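Alpha/beta hydrolase family protein (Bacillus anthracis, PDB 3OOS) is an alpha/beta-fold hydrolase that probably uses a nucleophilic serine, although its natural substrate is not established. Local coordinates at residues 103-108 against 119-124. Numbering follows the deposited sequence.
Sequences MLALVY and IIVGGA
A105, L106 and M103 of the helix meet I119, V121 and A124 of the strand and the turn after it. A105 turns its methyl toward the strand. Its CB lies 3.9 Å from V121 CG2 and also approaches the backbone carbonyl of I120. V121 CG2 sits anti to the carbonyl carbon, and this turns the methyl up to the helix, where it touches both A105 and L106. The first bond of the L106 side chain runs alongside the strand. With CG beside the backbone N (chi1 -63°), its CD2 methyl comes nearer to the strand. There CD2 packs 4.0 Å from V121 CG2 and 4.1 Å from I119 CD1. L106 crosses both strand side chains at about a right angle. I119 uses two branches: extended CD1 meets L106, while CG2 lies 3.8 Å from A105 O. At the other end, A124 CB is 3.8 Å from M103 N. The CB of M103 points away, but its CG lies 4.3 Å from A124 CB. M103 is a selenomethionine, and its side chain approaches a bound tetraethylene glycol, probably from the crystallisation liquor. The contact is apolar and buried. The short helix and strand axes come within 7.9 Å and run roughly antiparallel, at 149° between their N-to-C directions. It joins the helix of a beta-alpha-beta crossover to the second strand of that unit. The turn from strand 93-98 into helix 100-112 has the GxSxG pattern, consistent with the nucleophile elbow of alpha/beta hydrolases. Y211 packs on both M103 and L106. Strand 116-122 runs parallel between strands 93-98 and 224-229 in the central sheet, with helix 100-112 packed on one face.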
loop_
_atom_site.group_PDB
_atom_site.type_symbol
_atom_site.label_atom_id
_atom_site.label_comp_id
_atom_site.label_asym_id
_atom_site.label_seq_id
_atom_site.Cartn_x
_atom_site.Cartn_y
_atom_site.Cartn_z
HETATM N N MSE A 103 4.263 3.480 2.870
HETATM C CA MSE A 103 4.825 4.819 3.010
HETATM C C MSE A 103 3.726 5.796 3.405
HETATM O O MSE A 103 3.923 6.645 4.276
HETATM C CB MSE A 103 5.507 5.257 1.716
HETATM C CG MSE A 103 6.670 4.369 1.322
HETATM SE SE MSE A 103 7.340 4.792 -0.449
HETATM C CE MSE A 103 8.402 3.185 -0.702
ATOM N N LEU A 104 2.561 5.656 2.774
ATOM C CA LEU A 104 1.404 6.480 3.115
ATOM C C LEU A 104 0.989 6.282 4.581
ATOM O O LEU A 104 0.649 7.255 5.266
ATOM C CB LEU A 104 0.240 6.190 2.161
ATOM C CG LEU A 104 -1.034 7.027 2.319
ATOM C CD1 LEU A 104 -0.763 8.528 2.141
ATOM C CD2 LEU A 104 -2.090 6.544 1.330
ATOM N N ALA A 105 1.043 5.038 5.056
ATOM C CA ALA A 105 0.777 4.715 6.466
ATOM C C ALA A 105 1.687 5.493 7.415
ATOM O O ALA A 105 1.233 6.017 8.436
ATOM C CB ALA A 105 0.921 3.214 6.711
ATOM N N LEU A 106 2.971 5.556 7.072
ATOM C CA LEU A 106 3.943 6.274 7.888
ATOM C C LEU A 106 3.637 7.766 7.925
ATOM O O LEU A 106 3.748 8.394 8.975
ATOM C CB LEU A 106 5.372 6.015 7.401
ATOM C CG LEU A 106 5.842 4.553 7.487
ATOM C CD1 LEU A 106 7.201 4.385 6.813
ATOM C CD2 LEU A 106 5.893 4.032 8.935
ATOM N N VAL A 107 3.239 8.323 6.785
ATOM C CA VAL A 107 2.843 9.731 6.727
ATOM C C VAL A 107 1.539 9.979 7.499
ATOM O O VAL A 107 1.408 11.001 8.163
ATOM C CB VAL A 107 2.789 10.259 5.268
ATOM C CG1 VAL A 107 2.315 11.713 5.223
ATOM C CG2 VAL A 107 4.172 10.144 4.627
ATOM N N TYR A 108 0.590 9.042 7.447
ATOM C CA TYR A 108 -0.615 9.159 8.283
ATOM C C TYR A 108 -0.214 9.291 9.756
ATOM O O TYR A 108 -0.725 10.159 10.480
ATOM C CB TYR A 108 -1.553 7.957 8.085
ATOM C CG TYR A 108 -3.038 8.241 8.290
ATOM C CD1 TYR A 108 -3.487 9.173 9.235
ATOM C CD2 TYR A 108 -3.997 7.552 7.547
ATOM C CE1 TYR A 108 -4.854 9.420 9.419
ATOM C CE2 TYR A 108 -5.358 7.785 7.724
ATOM C CZ TYR A 108 -5.781 8.716 8.655
ATOM O OH TYR A 108 -7.136 8.934 8.812
ATOM N N ILE A 119 -0.959 1.467 13.064
ATOM C CA ILE A 119 -0.623 1.326 11.647
ATOM C C ILE A 119 -0.080 -0.071 11.369
ATOM O O ILE A 119 0.582 -0.679 12.223
ATOM C CB ILE A 119 0.370 2.407 11.128
ATOM C CG1 ILE A 119 1.634 2.468 11.999
ATOM C CG2 ILE A 119 -0.334 3.764 11.020
ATOM C CD1 ILE A 119 2.724 3.402 11.470
ATOM N N ILE A 120 -0.412 -0.586 10.189
ATOM C CA ILE A 120 0.175 -1.812 9.663
ATOM C C ILE A 120 0.924 -1.398 8.404
ATOM O O ILE A 120 0.354 -0.750 7.525
ATOM C CB ILE A 120 -0.890 -2.895 9.367
ATOM C CG1 ILE A 120 -1.402 -3.510 10.675
ATOM C CG2 ILE A 120 -0.316 -4.016 8.501
ATOM C CD1 ILE A 120 -2.703 -2.971 11.157
ATOM N N VAL A 121 2.207 -1.746 8.344
ATOM C CA VAL A 121 3.107 -1.221 7.317
ATOM C C VAL A 121 3.903 -2.353 6.680
ATOM O O VAL A 121 4.789 -2.932 7.311
ATOM C CB VAL A 121 4.092 -0.175 7.916
ATOM C CG1 VAL A 121 4.926 0.476 6.814
ATOM C CG2 VAL A 121 3.345 0.894 8.722
ATOM N N GLY A 122 3.588 -2.662 5.426
ATOM C CA GLY A 122 4.242 -3.764 4.723
ATOM C C GLY A 122 5.166 -3.330 3.608
ATOM O O GLY A 122 4.850 -2.401 2.861
ATOM N N GLY A 123 6.317 -3.997 3.510
ATOM C CA GLY A 123 7.257 -3.806 2.399
ATOM C C GLY A 123 7.560 -2.361 2.044
ATOM O O GLY A 123 7.639 -2.010 0.865
ATOM N N ALA A 124 7.741 -1.522 3.059
ATOM C CA ALA A 124 7.916 -0.091 2.824
ATOM C C ALA A 124 9.305 0.403 3.216
ATOM O O ALA A 124 10.223 -0.387 3.456
ATOM C CB ALA A 124 6.823 0.703 3.546
#